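PDB 6INX: N-acetylglucosaminidase from Paenibacillus barengoltzii, which probably hydrolyses glycosidic bonds next to N-acetylglucosamine, as a family 18 glycoside hydrolase classed with the endo-beta-N-acetylglucosaminidases. Local coordinates for residues A[9-13]-A[14-18]; A[48-51]-A[52-55]; A[163-167]-A[168-172]. All coordinates share one frame; numbering follows the deposited sequence.

Three local turns, met in series along the chain, show how a family 18 TIM barrel joins its strands to its helices; none nests in or crosses another. Contact 1 turns the chain as it leaves strand 6-12. Contact 2 tightens the approach to helix 53-59, after strand 41-43. The two touch: the Asp-13 carboxylate reaches the backbone N atoms of Gln-48 and Asn-49, and Pro-17 packs on Asn-49 and Leu-52, so two successive connections of the barrel are tied side by side. Contact 3, its centre about 30 Å from that of contact 1 and across the chain's centre, closes the bend between helices 162-166 and 170-173, after strand 153-159.

Contact 1 of 3, residues A[9-13]-A[14-18]; sequences GYVSD and RHLPE
Ser-12 and His-15 meet where strand 6-12 gives way to a 3-10 turn, and hydrogen bonds do most of the turning. The backbone N of His-15 donates to Ser-12 O at 2.9 Å and makes a second, weak bond to Ser-12 OG at 3.2 Å. One N-H is thus shared between the carbonyl and the hydroxyl of the same serine. One residue on, Leu-16 N repeats the three-residue step with a longer bond of 3.3 Å to Asp-13 O.

The side-chain packing starts from the same serine. With OG placed between its backbone N and carbonyl carbon (chi1 76°), the hydroxyl lies over one face of the His-15 imidazole, 3.2 Å from CG. The ring is also held from outside the turn, since ND1 is hydrogen-bonded to Glu-325 OE2, an oxygen that also accepts from Ser-12 N. On the apolar side, Val-11 CG1 rests 3.9 Å from CB of His-15 and 4.0 Å from Leu-16 CD2. Leu-16 CD1 in turn lies across the Asp-13 side chain, 3.7 Å from OD1.

The two carboxylate oxygens of Asp-13 bond to different backbone amides, OD2 to Gln-48 N and OD1 to Asn-49 N, which fixes the rotation of the group and fastens this turn to the next connection of the barrel.

Chemically, then, polar atoms carry the bend while aliphatic groups pack beside it. Two acidic side chains accept N-H groups here: Asp-13 reaches out to another connection, and Glu-325, through the single oxygen OE2, joins the backbone N of Ser-12 at the end of the strand to the imidazole of His-15 in the turn.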
ATOM      1  N   GLY A   9     -24.330  10.291   9.722  1.00 13.38           N
ATOM      2  CA  GLY A   9     -24.017   9.168  10.579  1.00 11.86           C
ATOM      3  C   GLY A   9     -24.541   7.856  10.032  1.00 12.45           C
ATOM      4  O   GLY A   9     -25.720   7.757   9.672  1.00 12.41           O
ATOM      5  N   TYR A  10     -23.681   6.845   9.957  1.00 12.45           N
ATOM      6  CA  TYR A  10     -24.163   5.486   9.756  1.00 11.66           C
ATOM      7  C   TYR A  10     -24.837   4.993  11.028  1.00 11.94           C
ATOM      8  O   TYR A  10     -24.289   5.125  12.129  1.00 14.20           O
ATOM      9  CB  TYR A  10     -23.013   4.558   9.355  1.00 11.93           C
ATOM     10  CG  TYR A  10     -22.694   4.661   7.879  1.00 12.36           C
ATOM     11  CD1 TYR A  10     -23.363   3.877   6.942  1.00 11.91           C
ATOM     12  CD2 TYR A  10     -21.757   5.578   7.423  1.00 15.55           C
ATOM     13  CE1 TYR A  10     -23.091   4.000   5.577  1.00 14.02           C
ATOM     14  CE2 TYR A  10     -21.473   5.706   6.073  1.00 17.33           C
ATOM     15  CZ  TYR A  10     -22.146   4.912   5.156  1.00 16.45           C
ATOM     16  OH  TYR A  10     -21.860   5.061   3.807  1.00 19.92           O
ATOM     17  N   VAL A  11     -26.060   4.491  10.882  1.00 10.72           N
ATOM     18  CA  VAL A  11     -26.815   3.916  11.988  1.00 12.25           C
ATOM     19  C   VAL A  11     -27.314   2.555  11.535  1.00 13.61           C
ATOM     20  O   VAL A  11     -28.053   2.461  10.548  1.00 12.96           O
ATOM     21  CB  VAL A  11     -28.007   4.803  12.379  1.00 15.64           C
ATOM     22  CG1 VAL A  11     -28.701   4.221  13.612  1.00 15.60           C
ATOM     23  CG2 VAL A  11     -27.548   6.236  12.622  1.00 16.60           C
ATOM     24  N   SER A  12     -26.916   1.502  12.245  1.00 14.19           N
ATOM     25  CA  SER A  12     -27.481   0.191  11.950  1.00 14.74           C
ATOM     26  C   SER A  12     -28.986   0.202  12.199  1.00 15.19           C
ATOM     27  O   SER A  12     -29.492   0.944  13.043  1.00 16.31           O
ATOM     28  CB  SER A  12     -26.816  -0.884  12.807  1.00 21.14           C
ATOM     29  OG  SER A  12     -27.294  -0.837  14.134  1.00 23.90           O
ATOM     30  N   ASP A  13     -29.716  -0.603  11.421  1.00 14.29           N
ATOM     31  CA  ASP A  13     -31.161  -0.697  11.620  1.00 15.33           C
ATOM     32  C   ASP A  13     -31.487  -1.035  13.070  1.00 18.16           C
ATOM     33  O   ASP A  13     -32.454  -0.516  13.641  1.00 18.12           O
ATOM     34  CB  ASP A  13     -31.744  -1.744  10.663  1.00 17.31           C
ATOM     35  CG  ASP A  13     -33.152  -2.182  11.045  1.00 21.94           C
ATOM     36  OD1 ASP A  13     -34.077  -1.345  11.019  1.00 28.58           O
ATOM     37  OD2 ASP A  13     -33.329  -3.376  11.369  1.00 26.08           O
ATOM     38  N   ARG A  14     -30.657  -1.877  13.688  1.00 18.53           N
ATOM     39  CA  ARG A  14     -30.872  -2.283  15.072  1.00 20.55           C
ATOM     40  C   ARG A  14     -30.767  -1.106  16.038  1.00 21.08           C
ATOM     41  O   ARG A  14     -31.378  -1.133  17.116  1.00 23.14           O
ATOM     42  CB  ARG A  14     -29.860  -3.374  15.415  1.00 21.24           C
ATOM     43  CG  ARG A  14     -29.810  -3.819  16.862  1.00 29.37           C
ATOM     44  CD  ARG A  14     -28.778  -4.930  17.019  1.00 28.56           C
ATOM     45  NE  ARG A  14     -28.971  -5.986  16.027  1.00 33.14           N
ATOM     46  CZ  ARG A  14     -29.928  -6.908  16.090  1.00 32.17           C
ATOM     47  NH1 ARG A  14     -30.790  -6.913  17.100  1.00 32.66           N
ATOM     48  NH2 ARG A  14     -30.027  -7.825  15.136  1.00 34.85           N
ATOM     49  N   HIS A  15     -30.028  -0.058  15.673  1.00 18.72           N
ATOM     50  CA  HIS A  15     -29.814   1.084  16.557  1.00 18.93           C
ATOM     51  C   HIS A  15     -30.770   2.243  16.310  1.00 20.45           C
ATOM     52  O   HIS A  15     -30.728   3.226  17.057  1.00 20.51           O
ATOM     53  CB  HIS A  15     -28.366   1.583  16.464  1.00 20.24           C
ATOM     54  CG  HIS A  15     -27.357   0.592  16.952  1.00 20.65           C
ATOM     55  ND1 HIS A  15     -26.078   0.523  16.446  1.00 20.26           N
ATOM     56  CD2 HIS A  15     -27.444  -0.376  17.894  1.00 24.50           C
ATOM     57  CE1 HIS A  15     -25.418  -0.446  17.058  1.00 24.88           C
ATOM     58  NE2 HIS A  15     -26.225  -1.007  17.940  1.00 25.21           N
ATOM     59  N   LEU A  16     -31.617   2.165  15.287  1.00 19.28           N
ATOM     60  CA  LEU A  16     -32.574   3.240  15.021  1.00 17.24           C
ATOM     61  C   LEU A  16     -33.407   3.642  16.233  1.00 20.35           C
ATOM     62  O   LEU A  16     -33.566   4.851  16.463  1.00 20.49           O
ATOM     63  CB  LEU A  16     -33.446   2.889  13.807  1.00 19.29           C
ATOM     64  CG  LEU A  16     -32.751   2.938  12.442  1.00 16.29           C
ATOM     65  CD1 LEU A  16     -33.635   2.266  11.384  1.00 15.59           C
ATOM     66  CD2 LEU A  16     -32.397   4.371  12.049  1.00 19.30           C
ATOM     67  N   PRO A  17     -33.955   2.721  17.034  1.00 23.64           N
ATOM     68  CA  PRO A  17     -34.754   3.153  18.198  1.00 24.47           C
ATOM     69  C   PRO A  17     -33.960   3.904  19.250  1.00 25.54           C
ATOM     70  O   PRO A  17     -34.564   4.585  20.088  1.00 29.31           O
ATOM     71  CB  PRO A  17     -35.320   1.840  18.757  1.00 25.46           C
ATOM     72  CG  PRO A  17     -35.235   0.865  17.628  1.00 25.89           C
ATOM     73  CD  PRO A  17     -34.010   1.258  16.861  1.00 21.57           C
ATOM     74  N   GLU A  18     -32.636   3.806  19.245  1.00 23.69           N
ATOM     75  CA  GLU A  18     -31.841   4.524  20.230  1.00 26.56           C
ATOM     76  C   GLU A  18     -31.665   6.002  19.901  1.00 31.19           C
ATOM     77  O   GLU A  18     -31.216   6.759  20.767  1.00 31.03           O
ATOM     78  CB  GLU A  18     -30.479   3.848  20.401  1.00 28.29           C
ATOM     79  CG  GLU A  18     -30.580   2.389  20.806  1.00 28.95           C
ATOM     80  CD  GLU A  18     -29.275   1.644  20.634  1.00 29.03           C
ATOM     81  OE1 GLU A  18     -28.226   2.306  20.498  1.00 36.35           O
ATOM     82  OE2 GLU A  18     -29.299   0.394  20.634  1.00 35.09           O
TER

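Contact 2 of 3, residues A[48-51]-A[52-55]; sequences QNLK and LLPE
A 3-10 turn leading into helix 53-59 is the element here, and it illustrates how a chain can be wound up before a regular helix begins. Two backbone bonds, each spanning three residues, do the winding. Leu-52 N donates to Asn-49 O at 3.0 Å; the bond from Leu-53 N to Leu-50 O follows it, weak at 3.3 Å.

The leucine side chains crowd against the same carbonyls. Leu-52 CB lies 3.3 Å from Asn-49 O, and Leu-53 CG comes within 3.2 Å of Leu-50 O; with CG anti to its own carbonyl carbon (chi1 -55°), the branch point of Leu-53 lies beside the backbone N, and hence near the oxygen that this N addresses. The methyl groups of Leu-50 and Leu-53 meet only loosely.

Pro-54 adds a break in the pattern. Its nitrogen carries no hydrogen, and its CD instead sits 3.5 Å from Lys-51 O. That oxygen takes a hydrogen bond from a water, 2.8 Å away, which also accepts from Glu-55 N, so a water bridges the two residues; Glu-55 N bonds weakly to Leu-52 O as well.

In the fold, Leu-50 and Leu-53 are buried against the loop after helix 84-100, on Tyr-101, Ala-102 and Leu-103, just ahead of strand 105-109, whereas Lys-51 in the turn and Pro-54 and Glu-55 on the helix are exposed.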
ATOM      1  N   GLN A  48     -35.629  -4.189  10.444  1.00 28.33           N
ATOM      2  CA  GLN A  48     -36.722  -4.313  11.401  1.00 29.14           C
ATOM      3  C   GLN A  48     -37.377  -3.002  11.817  1.00 30.95           C
ATOM      4  O   GLN A  48     -38.547  -3.015  12.203  1.00 34.58           O
ATOM      5  CB  GLN A  48     -36.251  -5.064  12.654  1.00 32.24           C
ATOM      6  CG  GLN A  48     -36.144  -6.570  12.450  1.00 35.22           C
ATOM      7  CD  GLN A  48     -37.248  -7.116  11.560  1.00 37.87           C
ATOM      8  OE1 GLN A  48     -37.001  -7.544  10.431  1.00 41.10           O
ATOM      9  NE2 GLN A  48     -38.476  -7.100  12.065  1.00 39.10           N
ATOM     10  N   ASN A  49     -36.676  -1.872  11.741  1.00 24.03           N
ATOM     11  CA  ASN A  49     -37.155  -0.640  12.357  1.00 21.16           C
ATOM     12  C   ASN A  49     -37.499   0.450  11.346  1.00 19.86           C
ATOM     13  O   ASN A  49     -37.551   1.631  11.709  1.00 18.14           O
ATOM     14  CB  ASN A  49     -36.143  -0.130  13.385  1.00 23.55           C
ATOM     15  CG  ASN A  49     -36.035  -1.039  14.586  1.00 27.06           C
ATOM     16  OD1 ASN A  49     -37.039  -1.381  15.210  1.00 31.05           O
ATOM     17  ND2 ASN A  49     -34.816  -1.434  14.925  1.00 23.63           N
ATOM     18  N   LEU A  50     -37.766   0.080  10.090  1.00 21.50           N
ATOM     19  CA  LEU A  50     -38.012   1.086   9.065  1.00 18.06           C
ATOM     20  C   LEU A  50     -39.321   1.836   9.277  1.00 17.78           C
ATOM     21  O   LEU A  50     -39.482   2.933   8.728  1.00 20.72           O
ATOM     22  CB  LEU A  50     -37.967   0.451   7.673  1.00 19.55           C
ATOM     23  CG  LEU A  50     -36.646  -0.223   7.269  1.00 16.26           C
ATOM     24  CD1 LEU A  50     -36.676  -0.586   5.793  1.00 22.25           C
ATOM     25  CD2 LEU A  50     -35.441   0.660   7.587  1.00 23.30           C
ATOM     26  N   LYS A  51     -40.248   1.280  10.062  1.00 21.93           N
ATOM     27  CA  LYS A  51     -41.487   1.985  10.375  1.00 22.78           C
ATOM     28  C   LYS A  51     -41.270   3.172  11.300  1.00 23.74           C
ATOM     29  O   LYS A  51     -42.174   4.006  11.434  1.00 20.83           O
ATOM     30  CB  LYS A  51     -42.508   1.029  11.002  1.00 26.68           C
ATOM     31  CG  LYS A  51     -42.971  -0.091  10.085  1.00 33.23           C
ATOM     32  CD  LYS A  51     -43.342   0.423   8.709  1.00 29.01           C
ATOM     33  CE  LYS A  51     -44.523  -0.352   8.136  1.00 37.74           C
ATOM     34  NZ  LYS A  51     -44.734  -1.650   8.836  1.00 40.57           N
ATOM     35  N   LEU A  52     -40.096   3.274  11.927  1.00 19.34           N
ATOM     36  CA  LEU A  52     -39.767   4.394  12.799  1.00 17.71           C
ATOM     37  C   LEU A  52     -39.393   5.657  12.034  1.00 17.57           C
ATOM     38  O   LEU A  52     -39.341   6.732  12.639  1.00 18.56           O
ATOM     39  CB  LEU A  52     -38.616   3.988  13.732  1.00 21.30           C
ATOM     40  CG  LEU A  52     -38.237   4.896  14.903  1.00 27.25           C
ATOM     41  CD1 LEU A  52     -39.440   5.178  15.794  1.00 30.98           C
ATOM     42  CD2 LEU A  52     -37.093   4.294  15.705  1.00 28.50           C
ATOM     43  N   LEU A  53     -39.151   5.562  10.727  1.00 16.78           N
ATOM     44  CA  LEU A  53     -38.596   6.700   9.999  1.00 19.86           C
ATOM     45  C   LEU A  53     -39.477   7.946   9.989  1.00 17.23           C
ATOM     46  O   LEU A  53     -38.931   9.047  10.177  1.00 18.47           O
ATOM     47  CB  LEU A  53     -38.160   6.281   8.589  1.00 19.28           C
ATOM     48  CG  LEU A  53     -37.172   5.117   8.517  1.00 18.82           C
ATOM     49  CD1 LEU A  53     -36.723   4.937   7.074  1.00 19.27           C
ATOM     50  CD2 LEU A  53     -35.978   5.322   9.448  1.00 19.56           C
ATOM     51  N   PRO A  54     -40.800   7.870   9.771  1.00 19.71           N
ATOM     52  CA  PRO A  54     -41.608   9.099   9.838  1.00 19.18           C
ATOM     53  C   PRO A  54     -41.451   9.873  11.135  1.00 18.58           C
ATOM     54  O   PRO A  54     -41.413  11.108  11.105  1.00 20.15           O
ATOM     55  CB  PRO A  54     -43.039   8.590   9.630  1.00 19.17           C
ATOM     56  CG  PRO A  54     -42.865   7.369   8.780  1.00 17.74           C
ATOM     57  CD  PRO A  54     -41.591   6.727   9.270  1.00 16.54           C
ATOM     58  N   GLU A  55     -41.357   9.184  12.275  1.00 16.96           N
ATOM     59  CA  GLU A  55     -41.193   9.889  13.543  1.00 16.93           C
ATOM     60  C   GLU A  55     -39.828  10.550  13.635  1.00 20.40           C
ATOM     61  O   GLU A  55     -39.703  11.652  14.186  1.00 21.33           O
ATOM     62  CB  GLU A  55     -41.417   8.937  14.720  1.00 22.81           C
ATOM     63  CG  GLU A  55     -41.073   9.535  16.090  1.00 30.53           C
ATOM     64  CD  GLU A  55     -41.991  10.688  16.493  1.00 35.75           C
ATOM     65  OE1 GLU A  55     -41.647  11.858  16.216  1.00 38.02           O
ATOM     66  OE2 GLU A  55     -43.058  10.429  17.094  1.00 43.51           O
TER
HETATM   67  O   HOH W   1     -42.925   6.341  12.732  1.00 26.93           O

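Contact 3 of 3, residues A[163-167]-A[168-172]; sequences YYIDG and TEMAE
The ring of Tyr-164 carries Thr-168 CG2 on one face and Met-170 SD at its edge. The methyl group makes a CH-pi contact, 4.1 Å from the ring centroid and displaced toward the rim near CE1. The sulfur lies close to the ring plane, 3.8 Å from that same CE1, in an edge-on Met-aromatic contact. The bent Met-170 chain also brings its CG to within 4.1 Å of Ile-165 CD1.

Thr-168 works with both branches. Its OG1 donates to Tyr-164 O at 2.8 Å, tilted 29° from the carbonyl plane. A chi1 of 57° puts OG1 between the backbone N and the carbonyl carbon, which leaves CG2 for the ring and presses it 3.3 Å from Gly-167 O, a buried oxygen with no polar partner in the model. Thr-168 N adds a weak bond to Ile-165 O. One water then links that oxygen, to which it donates, with Met-170 N, from which it accepts at 2.9 Å.

A threonine thus closes the bend between helices 162-166 and 170-173, in the connection after strand 153-159 of the TIM barrel, with Glu-169 at the N-cap position of the second helix. Around it, Tyr-164 touches Ile-156 and Ala-158 of strand 153-159, Phe-130 of helix 126-148 and Phe-220 of helix 213-222, and Asp-166 forms a salt bridge with Arg-210 of the second subunit.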
ATOM      1  N   TYR A 163      -6.289   2.068  -5.141  1.00 10.08           N
ATOM      2  CA  TYR A 163      -7.022   0.963  -5.754  1.00 10.04           C
ATOM      3  C   TYR A 163      -8.418   1.392  -6.184  1.00  9.04           C
ATOM      4  O   TYR A 163      -8.924   0.939  -7.219  1.00  9.40           O
ATOM      5  CB  TYR A 163      -7.102  -0.240  -4.800  1.00 11.37           C
ATOM      6  CG  TYR A 163      -7.920   0.013  -3.547  1.00  9.21           C
ATOM      7  CD1 TYR A 163      -7.318   0.449  -2.373  1.00 12.80           C
ATOM      8  CD2 TYR A 163      -9.303  -0.168  -3.538  1.00 10.56           C
ATOM      9  CE1 TYR A 163      -8.069   0.694  -1.230  1.00 11.49           C
ATOM     10  CE2 TYR A 163     -10.059   0.089  -2.392  1.00 10.97           C
ATOM     11  CZ  TYR A 163      -9.426   0.519  -1.249  1.00  9.33           C
ATOM     12  OH  TYR A 163     -10.159   0.774  -0.113  1.00 13.14           O
ATOM     13  N   TYR A 164      -9.074   2.240  -5.386  1.00 10.69           N
ATOM     14  CA  TYR A 164     -10.470   2.552  -5.677  1.00  8.90           C
ATOM     15  C   TYR A 164     -10.580   3.430  -6.916  1.00 11.91           C
ATOM     16  O   TYR A 164     -11.464   3.218  -7.762  1.00 11.36           O
ATOM     17  CB  TYR A 164     -11.143   3.219  -4.474  1.00  9.25           C
ATOM     18  CG  TYR A 164     -12.646   3.304  -4.655  1.00  8.95           C
ATOM     19  CD1 TYR A 164     -13.221   4.412  -5.278  1.00  8.91           C
ATOM     20  CD2 TYR A 164     -13.476   2.263  -4.243  1.00  9.85           C
ATOM     21  CE1 TYR A 164     -14.593   4.499  -5.463  1.00 10.16           C
ATOM     22  CE2 TYR A 164     -14.855   2.331  -4.421  1.00  9.29           C
ATOM     23  CZ  TYR A 164     -15.402   3.451  -5.036  1.00  8.72           C
ATOM     24  OH  TYR A 164     -16.764   3.533  -5.225  1.00 10.78           O
ATOM     25  N   ILE A 165      -9.676   4.405  -7.040  1.00 11.42           N
ATOM     26  CA  ILE A 165      -9.588   5.221  -8.245  1.00 10.88           C
ATOM     27  C   ILE A 165      -9.340   4.339  -9.459  1.00 13.58           C
ATOM     28  O   ILE A 165      -9.949   4.525 -10.519  1.00 12.74           O
ATOM     29  CB  ILE A 165      -8.467   6.263  -8.070  1.00 12.93           C
ATOM     30  CG1 ILE A 165      -8.730   7.145  -6.843  1.00 16.30           C
ATOM     31  CG2 ILE A 165      -8.298   7.096  -9.340  1.00 13.93           C
ATOM     32  CD1 ILE A 165      -9.968   8.007  -6.968  1.00 16.77           C
ATOM     33  N   ASP A 166      -8.444   3.352  -9.322  1.00 10.39           N
ATOM     34  CA  ASP A 166      -8.090   2.495 -10.443  1.00 11.80           C
ATOM     35  C   ASP A 166      -9.234   1.584 -10.856  1.00 12.31           C
ATOM     36  O   ASP A 166      -9.257   1.130 -12.002  1.00 13.89           O
ATOM     37  CB  ASP A 166      -6.865   1.642 -10.094  1.00 12.13           C
ATOM     38  CG  ASP A 166      -5.600   2.471  -9.913  1.00 15.21           C
ATOM     39  OD1 ASP A 166      -5.603   3.661 -10.294  1.00 15.25           O
ATOM     40  OD2 ASP A 166      -4.598   1.924  -9.408  1.00 13.59           O
ATOM     41  N   GLY A 167     -10.179   1.304  -9.959  1.00 11.27           N
ATOM     42  CA  GLY A 167     -11.299   0.445 -10.282  1.00 12.11           C
ATOM     43  C   GLY A 167     -12.576   1.160 -10.653  1.00 11.14           C
ATOM     44  O   GLY A 167     -13.607   0.499 -10.836  1.00 11.09           O
ATOM     45  N   THR A 168     -12.546   2.489 -10.788  1.00 11.42           N
ATOM     46  CA  THR A 168     -13.745   3.266 -11.081  1.00 11.19           C
ATOM     47  C   THR A 168     -13.415   4.368 -12.083  1.00 12.11           C
ATOM     48  O   THR A 168     -12.253   4.591 -12.439  1.00 13.23           O
ATOM     49  CB  THR A 168     -14.309   3.913  -9.812  1.00 10.70           C
ATOM     50  OG1 THR A 168     -13.289   4.717  -9.213  1.00 11.29           O
ATOM     51  CG2 THR A 168     -14.739   2.856  -8.810  1.00 10.31           C
ATOM     52  N   GLU A 169     -14.461   5.059 -12.521  1.00 11.67           N
ATOM     53  CA  GLU A 169     -14.373   6.235 -13.393  1.00 12.14           C
ATOM     54  C   GLU A 169     -14.953   7.423 -12.628  1.00 11.88           C
ATOM     55  O   GLU A 169     -16.063   7.864 -12.917  1.00 12.35           O
ATOM     56  CB  GLU A 169     -15.172   5.993 -14.697  1.00 14.59           C
ATOM     57  CG  GLU A 169     -14.783   4.750 -15.479  1.00 14.35           C
ATOM     58  CD  GLU A 169     -15.744   4.425 -16.633  1.00 17.27           C
ATOM     59  OE1 GLU A 169     -16.949   4.761 -16.567  1.00 17.89           O
ATOM     60  OE2 GLU A 169     -15.288   3.815 -17.621  1.00 21.16           O
ATOM     61  N   MET A 170     -14.204   7.936 -11.645  1.00 12.89           N
ATOM     62  CA  MET A 170     -14.807   8.845 -10.675  1.00 10.68           C
ATOM     63  C   MET A 170     -15.284  10.150 -11.303  1.00 13.69           C
ATOM     64  O   MET A 170     -16.258  10.735 -10.824  1.00 13.39           O
ATOM     65  CB  MET A 170     -13.857   9.101  -9.505  1.00 11.92           C
ATOM     66  CG  MET A 170     -13.774   7.931  -8.513  1.00 13.08           C
ATOM     67  SD  MET A 170     -15.375   7.325  -7.912  1.00 14.07           S
ATOM     68  CE  MET A 170     -16.082   8.867  -7.319  1.00 14.20           C
ATOM     69  N   ALA A 171     -14.636  10.607 -12.378  1.00 13.75           N
ATOM     70  CA  ALA A 171     -15.090  11.832 -13.028  1.00 14.63           C
ATOM     71  C   ALA A 171     -16.480  11.656 -13.622  1.00 16.59           C
ATOM     72  O   ALA A 171     -17.259  12.614 -13.675  1.00 17.41           O
ATOM     73  CB  ALA A 171     -14.099  12.241 -14.116  1.00 16.88           C
ATOM     74  N   GLU A 172     -16.805  10.441 -14.069  1.00 13.81           N
ATOM     75  CA  GLU A 172     -18.147  10.146 -14.562  1.00 14.13           C
ATOM     76  C   GLU A 172     -19.091   9.812 -13.411  1.00 15.13           C
ATOM     77  O   GLU A 172     -20.223  10.303 -13.360  1.00 17.48           O
ATOM     78  CB  GLU A 172     -18.086   8.970 -15.537  1.00 18.02           C
ATOM     79  CG  GLU A 172     -17.242   9.215 -16.779  1.00 23.27           C
ATOM     80  CD  GLU A 172     -17.747  10.383 -17.603  1.00 29.55           C
ATOM     81  OE1 GLU A 172     -16.927  11.252 -17.968  1.00 38.35           O
ATOM     82  OE2 GLU A 172     -18.964  10.438 -17.877  1.00 35.71           O
TER
HETATM   83  O   HOH W   2     -11.498   7.187 -10.956  1.00 15.92           O